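Local coordinates for protein phosphodiesterase (Candida albicans, PDB 6CPU) that is a metal-dependent phosphodiesterase of the HD superfamily, with a largely helical domain that holds a zinc and a magnesium ion, at residues F33-D41 with F261-N271. Numbering follows the deposited sequence.
Sequences FKKTSTETD and FIVRDTYKNGN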
ATOM      1  N   PHE A  33       3.803   6.585  14.773  1.00 18.79           N
ATOM      2  CA  PHE A  33       4.340   5.884  13.579  1.00 19.50           C
ATOM      3  C   PHE A  33       4.233   4.363  13.716  1.00 19.00           C
ATOM      4  O   PHE A  33       4.006   3.671  12.721  1.00 20.47           O
ATOM      5  CB  PHE A  33       5.793   6.266  13.285  1.00 20.44           C
ATOM      6  CG  PHE A  33       5.957   7.505  12.434  1.00 20.24           C
ATOM      7  CD1 PHE A  33       5.369   7.604  11.179  1.00 19.84           C
ATOM      8  CD2 PHE A  33       6.749   8.561  12.878  1.00 20.50           C
ATOM      9  CE1 PHE A  33       5.538   8.740  10.404  1.00 20.26           C
ATOM     10  CE2 PHE A  33       6.929   9.682  12.101  1.00 20.04           C
ATOM     11  CZ  PHE A  33       6.330   9.779  10.864  1.00 19.68           C
ATOM     12  N   LYS A  34       4.399   3.853  14.939  1.00 19.44           N
ATOM     13  CA  LYS A  34       4.403   2.411  15.185  1.00 20.45           C
ATOM     14  C   LYS A  34       3.021   1.767  15.125  1.00 21.39           C
ATOM     15  O   LYS A  34       2.922   0.543  15.003  1.00 20.74           O
ATOM     16  CB  LYS A  34       5.076   2.095  16.528  1.00 21.74           C
ATOM     17  CG  LYS A  34       6.586   2.229  16.448  1.00 22.96           C
ATOM     18  CD  LYS A  34       7.305   1.658  17.655  1.00 25.51           C
ATOM     19  CE  LYS A  34       7.213   2.577  18.846  1.00 28.15           C
ATOM     20  NZ  LYS A  34       8.213   2.170  19.879  1.00 29.55           N
ATOM     21  N   LYS A  35       1.964   2.577  15.172  1.00 22.02           N
ATOM     22  CA  LYS A  35       0.595   2.049  15.114  1.00 22.69           C
ATOM     23  C   LYS A  35       0.264   1.207  13.869  1.00 21.66           C
ATOM     24  O   LYS A  35      -0.554   0.263  13.951  1.00 22.41           O
ATOM     25  CB  LYS A  35      -0.417   3.176  15.318  1.00 23.65           C
ATOM     26  CG  LYS A  35      -0.378   3.647  16.764  1.00 25.17           C
ATOM     27  CD  LYS A  35      -1.482   4.607  17.097  1.00 27.64           C
ATOM     28  CE  LYS A  35      -1.511   4.872  18.587  1.00 28.52           C
ATOM     29  NZ  LYS A  35      -2.156   3.761  19.334  1.00 29.16           N
ATOM     30  N   THR A  36       0.911   1.494  12.737  1.00 18.96           N
ATOM     31  CA  THR A  36       0.674   0.723  11.522  1.00 19.60           C
ATOM     32  C   THR A  36       1.579  -0.535  11.402  1.00 19.22           C
ATOM     33  O   THR A  36       1.685  -1.140  10.327  1.00 18.83           O
ATOM     34  CB  THR A  36       0.751   1.632  10.278  1.00 19.84           C
ATOM     35  OG1 THR A  36       1.970   2.383  10.290  1.00 19.75           O
ATOM     36  CG2 THR A  36      -0.421   2.570  10.279  1.00 20.28           C
ATOM     37  N   SER A  37       2.216  -0.933  12.502  1.00 18.40           N
ATOM     38  CA  SER A  37       3.008  -2.163  12.514  1.00 18.90           C
ATOM     39  C   SER A  37       2.124  -3.391  12.707  1.00 19.84           C
ATOM     40  O   SER A  37       2.582  -4.520  12.482  1.00 20.68           O
ATOM     41  CB  SER A  37       4.047  -2.131  13.622  1.00 19.66           C
ATOM     42  OG  SER A  37       3.415  -2.268  14.886  1.00 20.51           O
ATOM     43  N   THR A  38       0.877  -3.172  13.123  1.00 19.85           N
ATOM     44  CA  THR A  38      -0.056  -4.261  13.475  1.00 21.77           C
ATOM     45  C   THR A  38      -0.859  -4.725  12.267  1.00 21.66           C
ATOM     46  O   THR A  38      -0.738  -4.167  11.162  1.00 19.37           O
ATOM     47  CB  THR A  38      -1.042  -3.812  14.578  1.00 23.10           C
ATOM     48  OG1 THR A  38      -1.992  -2.889  14.027  1.00 24.26           O
ATOM     49  CG2 THR A  38      -0.308  -3.154  15.752  1.00 23.90           C
ATOM     50  N   GLU A  39      -1.698  -5.742  12.479  1.00 21.59           N
ATOM     51  CA  GLU A  39      -2.538  -6.280  11.412  1.00 22.41           C
ATOM     52  C   GLU A  39      -3.997  -5.828  11.534  1.00 23.19           C
ATOM     53  O   GLU A  39      -4.869  -6.376  10.870  1.00 23.13           O
ATOM     54  CB  GLU A  39      -2.472  -7.811  11.425  1.00 23.23           C
ATOM     55  CG  GLU A  39      -1.096  -8.372  11.149  1.00 24.46           C
ATOM     56  CD  GLU A  39      -0.593  -8.082   9.743  1.00 23.82           C
ATOM     57  OE1 GLU A  39      -1.395  -8.064   8.780  1.00 23.32           O
ATOM     58  OE2 GLU A  39       0.630  -7.887   9.582  1.00 26.31           O
ATOM     59  N   THR A  40      -4.264  -4.817  12.359  1.00 22.89           N
ATOM     60  CA  THR A  40      -5.638  -4.398  12.631  1.00 23.42           C
ATOM     61  C   THR A  40      -5.760  -2.878  12.497  1.00 22.15           C
ATOM     62  O   THR A  40      -4.807  -2.158  12.790  1.00 20.56           O
ATOM     63  CB  THR A  40      -6.065  -4.834  14.046  1.00 24.36           C
ATOM     64  OG1 THR A  40      -5.103  -4.383  15.006  1.00 25.88           O
ATOM     65  CG2 THR A  40      -6.164  -6.360  14.134  1.00 25.25           C
ATOM     66  N   ASP A  41      -6.921  -2.400  12.051  1.00 21.30           N
ATOM     67  CA  ASP A  41      -7.204  -0.951  12.031  1.00 21.58           C
ATOM     68  C   ASP A  41      -7.186  -0.400  13.455  1.00 22.50           C
ATOM     69  O   ASP A  41      -7.656  -1.068  14.369  1.00 22.57           O
ATOM     70  CB  ASP A  41      -8.597  -0.655  11.446  1.00 21.20           C
ATOM     71  CG  ASP A  41      -8.772  -1.126  10.011  1.00 21.16           C
ATOM     72  OD1 ASP A  41      -7.860  -0.900   9.184  1.00 20.30           O
ATOM     73  OD2 ASP A  41      -9.845  -1.728   9.710  1.00 19.83           O
ATOM     74  N   PHE A 261       7.674   4.749   5.768  1.00 18.90           N
ATOM     75  CA  PHE A 261       6.725   4.819   6.892  1.00 19.34           C
ATOM     76  C   PHE A 261       5.486   5.620   6.510  1.00 19.00           C
ATOM     77  O   PHE A 261       4.354   5.235   6.837  1.00 19.28           O
ATOM     78  CB  PHE A 261       7.366   5.431   8.139  1.00 20.12           C
ATOM     79  CG  PHE A 261       7.965   4.433   9.073  1.00 21.07           C
ATOM     80  CD1 PHE A 261       9.217   3.896   8.830  1.00 21.02           C
ATOM     81  CD2 PHE A 261       7.297   4.069  10.235  1.00 23.02           C
ATOM     82  CE1 PHE A 261       9.783   2.985   9.702  1.00 22.62           C
ATOM     83  CE2 PHE A 261       7.856   3.158  11.114  1.00 24.50           C
ATOM     84  CZ  PHE A 261       9.098   2.608  10.843  1.00 23.37           C
ATOM     85  N   ILE A 262       5.705   6.734   5.817  1.00 19.31           N
ATOM     86  CA  ILE A 262       4.625   7.585   5.322  1.00 20.77           C
ATOM     87  C   ILE A 262       3.726   6.814   4.359  1.00 19.25           C
ATOM     88  O   ILE A 262       2.512   6.900   4.467  1.00 18.41           O
ATOM     89  CB  ILE A 262       5.163   8.837   4.567  1.00 22.61           C
ATOM     90  CG1 ILE A 262       5.863   9.857   5.477  1.00 25.49           C
ATOM     91  CG2 ILE A 262       4.078   9.504   3.737  1.00 24.10           C
ATOM     92  CD1 ILE A 262       5.648   9.732   6.946  1.00 26.50           C
ATOM     93  N   VAL A 263       4.328   6.038   3.452  1.00 17.97           N
ATOM     94  CA  VAL A 263       3.559   5.202   2.521  1.00 17.72           C
ATOM     95  C   VAL A 263       2.752   4.152   3.285  1.00 16.84           C
ATOM     96  O   VAL A 263       1.550   3.994   3.043  1.00 17.02           O
ATOM     97  CB  VAL A 263       4.467   4.483   1.488  1.00 18.66           C
ATOM     98  CG1 VAL A 263       3.671   3.448   0.704  1.00 18.93           C
ATOM     99  CG2 VAL A 263       5.102   5.481   0.537  1.00 19.33           C
ATOM    100  N   ARG A 264       3.399   3.443   4.202  1.00 16.37           N
ATOM    101  CA  ARG A 264       2.699   2.415   5.005  1.00 16.63           C
ATOM    102  C   ARG A 264       1.485   3.015   5.719  1.00 16.83           C
ATOM    103  O   ARG A 264       0.404   2.408   5.748  1.00 15.76           O
ATOM    104  CB  ARG A 264       3.649   1.760   6.004  1.00 16.92           C
ATOM    105  CG  ARG A 264       3.010   0.672   6.833  1.00 16.76           C
ATOM    106  CD  ARG A 264       4.007   0.034   7.770  1.00 17.49           C
ATOM    107  NE  ARG A 264       4.233   0.835   8.977  1.00 17.21           N
ATOM    108  CZ  ARG A 264       4.973   0.451  10.010  1.00 18.15           C
ATOM    109  NH1 ARG A 264       5.622  -0.702   9.983  1.00 18.67           N
ATOM    110  NH2 ARG A 264       5.069   1.226  11.084  1.00 18.50           N
ATOM    111  N   ASP A 265       1.651   4.226   6.247  1.00 16.53           N
ATOM    112  CA  ASP A 265       0.571   4.941   6.932  1.00 18.81           C
ATOM    113  C   ASP A 265      -0.646   5.290   6.048  1.00 18.10           C
ATOM    114  O   ASP A 265      -1.720   5.581   6.580  1.00 18.64           O
ATOM    115  CB  ASP A 265       1.105   6.236   7.591  1.00 20.45           C
ATOM    116  CG  ASP A 265       1.965   5.978   8.832  1.00 23.27           C
ATOM    117  OD1 ASP A 265       1.954   4.844   9.371  1.00 24.32           O
ATOM    118  OD2 ASP A 265       2.667   6.933   9.283  1.00 26.29           O
ATOM    119  N   THR A 266      -0.499   5.241   4.727  1.00 17.38           N
ATOM    120  CA  THR A 266      -1.620   5.489   3.836  1.00 17.61           C
ATOM    121  C   THR A 266      -2.395   4.219   3.493  1.00 17.63           C
ATOM    122  O   THR A 266      -3.437   4.312   2.865  1.00 17.23           O
ATOM    123  CB  THR A 266      -1.202   6.157   2.517  1.00 18.55           C
ATOM    124  OG1 THR A 266      -0.422   5.255   1.728  1.00 18.70           O
ATOM    125  CG2 THR A 266      -0.404   7.433   2.787  1.00 18.58           C
ATOM    126  N   TYR A 267      -1.870   3.057   3.882  1.00 16.35           N
ATOM    127  CA  TYR A 267      -2.555   1.784   3.658  1.00 16.23           C
ATOM    128  C   TYR A 267      -3.340   1.404   4.898  1.00 17.31           C
ATOM    129  O   TYR A 267      -2.908   1.668   6.012  1.00 17.44           O
ATOM    130  CB  TYR A 267      -1.534   0.692   3.271  1.00 16.25           C
ATOM    131  CG  TYR A 267      -1.114   0.781   1.826  1.00 15.82           C
ATOM    132  CD1 TYR A 267       0.042   1.443   1.441  1.00 15.99           C
ATOM    133  CD2 TYR A 267      -1.893   0.205   0.822  1.00 15.92           C
ATOM    134  CE1 TYR A 267       0.400   1.549   0.108  1.00 16.16           C
ATOM    135  CE2 TYR A 267      -1.536   0.315  -0.514  1.00 15.42           C
ATOM    136  CZ  TYR A 267      -0.391   0.979  -0.872  1.00 15.91           C
ATOM    137  OH  TYR A 267      -0.052   1.066  -2.226  1.00 16.06           O
ATOM    138  N   LYS A 268      -4.516   0.816   4.716  1.00 18.19           N
ATOM    139  CA  LYS A 268      -5.363   0.444   5.858  1.00 19.37           C
ATOM    140  C   LYS A 268      -5.012  -0.963   6.368  1.00 19.83           C
ATOM    141  O   LYS A 268      -5.245  -1.952   5.667  1.00 18.88           O
ATOM    142  CB  LYS A 268      -6.831   0.519   5.442  1.00 21.67           C
ATOM    143  CG  LYS A 268      -7.208   1.949   5.106  1.00 24.09           C
ATOM    144  CD  LYS A 268      -8.589   2.062   4.527  1.00 27.79           C
ATOM    145  CE  LYS A 268      -9.150   3.469   4.650  1.00 30.28           C
ATOM    146  NZ  LYS A 268      -8.155   4.538   4.420  1.00 33.02           N
ATOM    147  N   ASN A 269      -4.473  -1.038   7.587  1.00 18.70           N
ATOM    148  CA  ASN A 269      -3.896  -2.275   8.103  1.00 19.58           C
ATOM    149  C   ASN A 269      -4.898  -3.378   8.297  1.00 19.51           C
ATOM    150  O   ASN A 269      -4.536  -4.547   8.246  1.00 21.21           O
ATOM    151  CB  ASN A 269      -3.255  -2.049   9.457  1.00 21.43           C
ATOM    152  CG  ASN A 269      -2.072  -1.156   9.371  1.00 24.18           C
ATOM    153  OD1 ASN A 269      -2.216   0.036   9.077  1.00 25.67           O
ATOM    154  ND2 ASN A 269      -0.895  -1.710   9.608  1.00 24.88           N
ATOM    155  N   GLY A 270      -6.134  -3.003   8.578  1.00 18.67           N
ATOM    156  CA  GLY A 270      -7.212  -3.991   8.742  1.00 20.46           C
ATOM    157  C   GLY A 270      -7.818  -4.522   7.463  1.00 19.87           C
ATOM    158  O   GLY A 270      -8.718  -5.371   7.524  1.00 22.34           O
ATOM    159  N   ASN A 271      -7.393  -4.027   6.298  1.00 19.42           N
ATOM    160  CA  ASN A 271      -7.864  -4.600   5.048  1.00 19.19           C
ATOM    161  C   ASN A 271      -7.260  -6.003   4.954  1.00 19.81           C
ATOM    162  O   ASN A 271      -6.050  -6.155   5.100  1.00 18.50           O
ATOM    163  CB  ASN A 271      -7.451  -3.804   3.815  1.00 19.56           C
ATOM    164  CG  ASN A 271      -8.208  -2.480   3.659  1.00 17.85           C
ATOM    165  OD1 ASN A 271      -9.079  -2.114   4.449  1.00 18.06           O
ATOM    166  ND2 ASN A 271      -7.875  -1.775   2.622  1.00 18.72           N
TER
HETATM  167  O   HOH W   1      -1.810  -5.365   7.813  1.00 19.11           O
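Phe261 turns its ring edge toward the face of the Phe33 ring in an offset edge-to-face pair, planes at 80°. The edge of Phe33 meets Ile262 CD1 and Asp265 OD2, whose carboxylate is nearly coplanar with the ring. One face of the Arg264 guanidinium lies against Thr36 O and Ser37 N. At its edge, Arg264 NH2 donates to Phe33 O at 3.1 Å, in the guanidinium plane. The chain is extended up to a bend at chi3 (80°), and the head beyond it reaches both Phe33 O and Thr36 OG1; its NH1 forms a salt bridge with Asp228.

Thr36 OG1 gives its proton to Asp265 OD1 at 2.6 Å, nearly along the C-O axis, and takes a weak bond from Arg264 NE. Asn269 ND2 bridges two carbonyls, Thr36 O at 2.7 Å from above the carbonyl plane and Thr38 O at 2.9 Å. Gly270 N donates to Asp41 OD1 (2.8 Å) from above the carboxylate plane. Asp41 OD2 pairs with Arg127 and Arg130, which ties the loop to helix 127-135.

The contact joins the C-terminal parts of helices 25-34 and 253-264 and the loops beyond them. Helix 227-242 flanks it through Asp228 and Asn227, and helix 377-394 packs on Ile262.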